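Local coordinates for protein D-glycero-beta-D-manno-heptose-1,7-bisphosphate 7-phosphatase (Mesorhizobium loti, PDB 2O2X) that removes the C-7 phosphate from D-glycero-beta-D-manno-heptose 1,7-bisphosphate, a magnesium-dependent step in the biosynthesis of ADP-L-glycero-beta-D-manno-heptose, at residues Val112-Ala117 with Gly147-Leu152; Gly141-Ala146 with Lys171-Ala176. All blocks are in the same frame, centred on the assembly; numbering follows the deposited sequence. Where two conformers were deposited one is given.

Contact 1: residues Val112-Ala117 with Gly147-Leu152; sequences VDMVLA and GKRLAL
Met114, a selenomethionine, lays its terminal methyl over the base of Arg149 and the branched end of Leu150 on helix 141-150, a compact case of a flexible strand side chain reaching a helix. Its CE lies 3.8 Å from Leu150 CG and 3.9 Å from Arg149 CB. CG is anti to the backbone N (chi1 -178°) and the chain runs straight out from the strand until it bends at the selenium (chi3 -79°), which swings the methyl in against the helix. Leu150 meets it tip to tip, with Leu150 CD2 3.9 Å from Met114 CE. Arg149 is crossed at about a right angle, and its CB alone does the touching. The rest of that arginine runs on, extended as far as NE, which forms a salt bridge with Glu145 OE2 one turn back in the helix, so that the aliphatic base of the arginine faces the methyl. Just beyond the contact the helix closes in a Schellman motif, with Ala151 at positive phi and Leu152 N bonded to Gly147 O at 3.0 Å. Strand 17-21 borders the same patch, Arg21 touching both Met114 and Leu150. With no hydrogen bond between the two segments, the contact rests on dispersion and exclusion of water: helix 141-150 sits on strand 114-118 through a methyl group and aliphatic carbons, without directional bonding.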
loop_
_atom_site.group_PDB
_atom_site.type_symbol
_atom_site.label_atom_id
_atom_site.label_comp_id
_atom_site.label_asym_id
_atom_site.label_seq_id
_atom_site.Cartn_x
_atom_site.Cartn_y
_atom_site.Cartn_z
ATOM N N VAL A 112 2.647 10.271 0.507
ATOM C CA VAL A 112 1.801 9.378 -0.268
ATOM C C VAL A 112 0.622 10.185 -0.816
ATOM O O VAL A 112 0.410 11.353 -0.445
ATOM C CB VAL A 112 1.319 8.173 0.542
ATOM C CG1 VAL A 112 2.492 7.471 1.262
ATOM C CG2 VAL A 112 0.253 8.534 1.526
ATOM N N ASP A 113 -0.122 9.563 -1.724
ATOM C CA ASP A 113 -1.187 10.235 -2.489
ATOM C C ASP A 113 -2.587 9.669 -2.287
ATOM O O ASP A 113 -3.589 10.314 -2.600
ATOM C CB ASP A 113 -0.784 10.221 -3.942
ATOM C CG ASP A 113 0.542 10.915 -4.147
ATOM O OD1 ASP A 113 0.561 12.168 -3.919
ATOM O OD2 ASP A 113 1.557 10.235 -4.442
HETATM N N MSE A 114 -2.679 8.460 -1.745
HETATM C CA MSE A 114 -3.986 7.884 -1.448
HETATM C C MSE A 114 -3.784 6.783 -0.407
HETATM O O MSE A 114 -2.746 6.096 -0.413
HETATM C CB MSE A 114 -4.632 7.331 -2.709
HETATM C CG MSE A 114 -6.010 6.766 -2.514
HETATM SE SE MSE A 114 -6.954 6.287 -4.126
HETATM C CE MSE A 114 -7.513 8.053 -4.648
ATOM N N VAL A 115 -4.759 6.639 0.481
ATOM C CA VAL A 115 -4.795 5.516 1.439
ATOM C C VAL A 115 -6.111 4.765 1.300
ATOM O O VAL A 115 -7.180 5.387 1.384
ATOM C CB VAL A 115 -4.666 6.019 2.894
ATOM C CG1 VAL A 115 -4.803 4.864 3.902
ATOM C CG2 VAL A 115 -3.338 6.753 3.095
ATOM N N LEU A 116 -6.040 3.447 1.104
ATOM C CA LEU A 116 -7.195 2.556 1.179
ATOM C C LEU A 116 -6.951 1.528 2.265
ATOM O O LEU A 116 -5.833 1.026 2.422
ATOM C CB LEU A 116 -7.520 1.868 -0.136
ATOM C CG LEU A 116 -7.674 2.821 -1.331
ATOM C CD1 LEU A 116 -6.378 2.991 -2.079
ATOM C CD2 LEU A 116 -8.685 2.261 -2.337
ATOM N N ALA A 117 -7.980 1.244 3.049
ATOM C CA ALA A 117 -7.890 0.267 4.109
ATOM C C ALA A 117 -9.162 -0.553 4.209
ATOM O O ALA A 117 -10.279 -0.039 3.976
ATOM C CB ALA A 117 -7.611 0.942 5.443
ATOM N N GLY A 147 -7.212 2.375 -8.919
ATOM C CA GLY A 147 -7.115 2.502 -10.364
ATOM C C GLY A 147 -8.232 3.335 -10.956
ATOM O O GLY A 147 -7.973 4.220 -11.782
ATOM N N LYS A 148 -9.464 3.062 -10.539
ATOM C CA LYS A 148 -10.610 3.842 -11.043
ATOM C C LYS A 148 -10.465 5.301 -10.651
ATOM O O LYS A 148 -10.623 6.214 -11.482
ATOM C CB LYS A 148 -11.910 3.279 -10.497
ATOM C CG LYS A 148 -12.276 1.966 -11.137
ATOM C CD LYS A 148 -13.536 1.360 -10.494
ATOM C CE LYS A 148 -13.771 -0.062 -11.026
ATOM N NZ LYS A 148 -14.724 -0.881 -10.217
ATOM N N ARG A 149 -10.153 5.534 -9.388
ATOM C CA ARG A 149 -10.140 6.880 -8.850
ATOM C C ARG A 149 -9.042 7.757 -9.416
ATOM O O ARG A 149 -9.262 8.963 -9.625
ATOM C CB ARG A 149 -10.109 6.863 -7.328
ATOM C CG ARG A 149 -11.408 6.329 -6.745
ATOM C CD ARG A 149 -11.345 6.250 -5.240
ATOM N NE ARG A 149 -12.614 5.800 -4.690
ATOM C CZ ARG A 149 -13.368 6.506 -3.856
ATOM N NH1 ARG A 149 -12.973 7.678 -3.395
ATOM N NH2 ARG A 149 -14.505 5.981 -3.428
ATOM N N LEU A 150 -7.863 7.183 -9.657
ATOM C CA LEU A 150 -6.727 7.952 -10.179
ATOM C C LEU A 150 -6.477 7.703 -11.666
ATOM O O LEU A 150 -5.476 8.173 -12.212
ATOM C CB LEU A 150 -5.457 7.610 -9.374
ATOM C CG LEU A 150 -5.473 8.015 -7.909
ATOM C CD1 LEU A 150 -4.253 7.505 -7.167
ATOM C CD2 LEU A 150 -5.582 9.541 -7.743
ATOM N N ALA A 151 -7.357 6.957 -12.327
ATOM C CA ALA A 151 -7.164 6.564 -13.714
ATOM C C ALA A 151 -5.791 5.926 -13.959
ATOM O O ALA A 151 -5.085 6.266 -14.903
ATOM C CB ALA A 151 -7.407 7.758 -14.654
ATOM N N LEU A 152 -5.426 4.966 -13.095
ATOM C CA LEU A 152 -4.114 4.338 -13.162
ATOM C C LEU A 152 -3.954 3.364 -14.315
ATOM O O LEU A 152 -4.913 2.706 -14.723
ATOM C CB LEU A 152 -3.800 3.579 -11.876
ATOM C CG LEU A 152 -3.800 4.432 -10.611
ATOM C CD1 LEU A 152 -3.638 3.544 -9.403
ATOM C CD2 LEU A 152 -2.756 5.507 -10.642
#

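Contact 2: residues Gly141-Ala146 with Lys171-Ala176; sequences GMLVEA and KRAGLA
Leu143 and Ala173 make the tight part of this contact, where helix 141-150 meets the end of helix 164-172. The alanine methyl rests against two points of the leucine, with Ala173 CB 3.7 Å from Leu143 CD2 and 3.8 Å from Leu143 CB, so that it lies alongside the base of the chain as well as its outer branch. CG of Leu143 stands beside the backbone N, and with CD1 at chi2 71°, CD2 is left nearly anti to CA, extending the chain toward Ala173. Leu143 CD2 also lies 4.1 Å from Leu175 CD1, a slacker contact, and the two leucine side chains cross at about a right angle. On its sheet-facing flank Leu143 also touches Phe35 of strand 34-36.

The opposite character appears toward solvent. Val144 CG2 stays 4.6 Å from Ala173 CB, while Lys171 and Arg172 are exposed and take no part in the packing of Leu143. Between Ala173 and Leu175 the chain turns through Gly174, whose phi of 101° belongs to a Schellman motif. Gly174 N bonds to Lys171 O at 3.1 Å, and the turn directs Leu175 back inward.

The side chain of Leu143 is about 5 Å from that of Lys137, which by similarity stabilises the phosphoryl group, so this packing borders the probable active site. Two helices lying side by side on a largely parallel sheet, the second of them leading from strand 158-161 to strand 177-181 in a beta-alpha-beta crossover, are characteristic of the Rossmann-like core of HAD phosphatases.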
loop_
_atom_site.group_PDB
_atom_site.type_symbol
_atom_site.label_atom_id
_atom_site.label_comp_id
_atom_site.label_asym_id
_atom_site.label_seq_id
_atom_site.Cartn_x
_atom_site.Cartn_y
_atom_site.Cartn_z
ATOM N N GLY A 141 -9.378 -5.707 -4.808
ATOM C CA GLY A 141 -10.326 -4.592 -4.849
ATOM C C GLY A 141 -9.750 -3.230 -4.585
ATOM O O GLY A 141 -10.127 -2.247 -5.231
HETATM N N MSE A 142 -8.849 -3.137 -3.614
HETATM C CA MSE A 142 -8.319 -1.797 -3.273
HETATM C C MSE A 142 -7.458 -1.254 -4.412
HETATM O O MSE A 142 -7.389 -0.049 -4.642
HETATM C CB MSE A 142 -7.495 -1.825 -1.970
HETATM C CG MSE A 142 -8.359 -1.919 -0.760
HETATM SE SE MSE A 142 -7.372 -1.772 0.914
HETATM C CE MSE A 142 -6.566 -3.494 0.958
ATOM N N LEU A 143 -6.730 -2.142 -5.099
ATOM C CA LEU A 143 -5.918 -1.723 -6.237
ATOM C C LEU A 143 -6.824 -1.293 -7.389
ATOM O O LEU A 143 -6.591 -0.271 -8.018
ATOM C CB LEU A 143 -4.958 -2.840 -6.695
ATOM C CG LEU A 143 -3.769 -3.189 -5.794
ATOM C CD1 LEU A 143 -4.201 -3.888 -4.522
ATOM C CD2 LEU A 143 -2.778 -4.016 -6.570
ATOM N N VAL A 144 -7.853 -2.086 -7.654
ATOM C CA VAL A 144 -8.791 -1.783 -8.736
ATOM C C VAL A 144 -9.506 -0.457 -8.443
ATOM O O VAL A 144 -9.643 0.402 -9.327
ATOM C CB VAL A 144 -9.778 -2.963 -8.929
ATOM C CG1 VAL A 144 -10.942 -2.582 -9.862
ATOM C CG2 VAL A 144 -9.046 -4.164 -9.433
ATOM N N GLU A 145 -9.916 -0.248 -7.195
ATOM C CA GLU A 145 -10.579 1.006 -6.833
ATOM C C GLU A 145 -9.651 2.215 -6.954
ATOM O O GLU A 145 -10.028 3.263 -7.485
ATOM C CB GLU A 145 -11.138 0.899 -5.430
ATOM C CG GLU A 145 -11.943 2.091 -4.957
ATOM C CD GLU A 145 -13.198 2.371 -5.778
ATOM O OE1 GLU A 145 -13.746 1.436 -6.411
ATOM O OE2 GLU A 145 -13.643 3.534 -5.762
ATOM N N ALA A 146 -8.421 2.099 -6.460
ATOM C CA ALA A 146 -7.444 3.176 -6.641
ATOM C C ALA A 146 -7.252 3.445 -8.130
ATOM O O ALA A 146 -7.164 4.614 -8.568
ATOM C CB ALA A 146 -6.108 2.791 -5.974
ATOM N N LYS A 171 -0.962 -9.460 -8.584
ATOM C CA LYS A 171 -1.165 -10.338 -9.744
ATOM C C LYS A 171 -2.629 -10.289 -10.188
ATOM O O LYS A 171 -2.938 -10.157 -11.362
ATOM C CB LYS A 171 -0.764 -11.769 -9.382
ATOM C CG LYS A 171 -0.768 -12.774 -10.548
ATOM C CD LYS A 171 -0.092 -14.086 -10.157
ATOM C CE LYS A 171 -0.841 -14.799 -9.008
ATOM N NZ LYS A 171 -0.407 -16.227 -8.804
ATOM N N ARG A 172 -3.528 -10.405 -9.241
ATOM C CA ARG A 172 -4.960 -10.444 -9.559
ATOM C C ARG A 172 -5.497 -9.127 -10.118
ATOM O O ARG A 172 -6.514 -9.126 -10.825
ATOM C CB ARG A 172 -5.773 -10.885 -8.341
ATOM C CG ARG A 172 -5.467 -12.317 -7.873
ATOM C CD ARG A 172 -6.290 -12.723 -6.665
ATOM N NE ARG A 172 -5.716 -13.832 -5.912
ATOM C CZ ARG A 172 -6.250 -14.330 -4.801
ATOM N NH1 ARG A 172 -7.388 -13.838 -4.323
ATOM N NH2 ARG A 172 -5.662 -15.327 -4.163
ATOM N N ALA A 173 -4.835 -8.014 -9.790
ATOM C CA ALA A 173 -5.177 -6.691 -10.295
ATOM C C ALA A 173 -4.620 -6.426 -11.700
ATOM O O ALA A 173 -4.938 -5.403 -12.307
ATOM C CB ALA A 173 -4.679 -5.603 -9.304
ATOM N N GLY A 174 -3.760 -7.306 -12.189
ATOM C CA GLY A 174 -3.191 -7.160 -13.523
ATOM C C GLY A 174 -1.779 -6.594 -13.573
ATOM O O GLY A 174 -1.249 -6.323 -14.649
ATOM N N LEU A 175 -1.144 -6.407 -12.423
ATOM C CA LEU A 175 0.249 -5.976 -12.398
ATOM C C LEU A 175 1.140 -7.114 -12.906
ATOM O O LEU A 175 0.702 -8.264 -12.922
ATOM C CB LEU A 175 0.689 -5.576 -10.984
ATOM C CG LEU A 175 0.247 -4.201 -10.475
ATOM C CD1 LEU A 175 -1.266 -4.061 -10.367
ATOM C CD2 LEU A 175 0.918 -3.936 -9.135
ATOM N N ALA A 176 2.362 -6.783 -13.297
ATOM C CA ALA A 176 3.342 -7.763 -13.769
ATOM C C ALA A 176 4.491 -8.054 -12.806
ATOM O O ALA A 176 5.233 -9.037 -12.999
ATOM C CB ALA A 176 3.919 -7.298 -15.088
#

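In the fold
Helix 141-150 is common to both contacts, and its successive turns serve different partners. Contact 1 uses its C-terminal end to cover strand 114-118 and is only partly buried, with an exposed arginine at its margin; contact 2 uses the preceding turns to meet a neighbouring helix end and is buried. Both are apolar, but one depends on a long selenomethionine chain spanning the gap from sheet to helix, the other on a short alanine and two leucines. They touch at several points, among them Leu116 CD1 3.9 Å from Ala146 CB. Together they set one helix between the sheet it covers and helix 164-172 beside it.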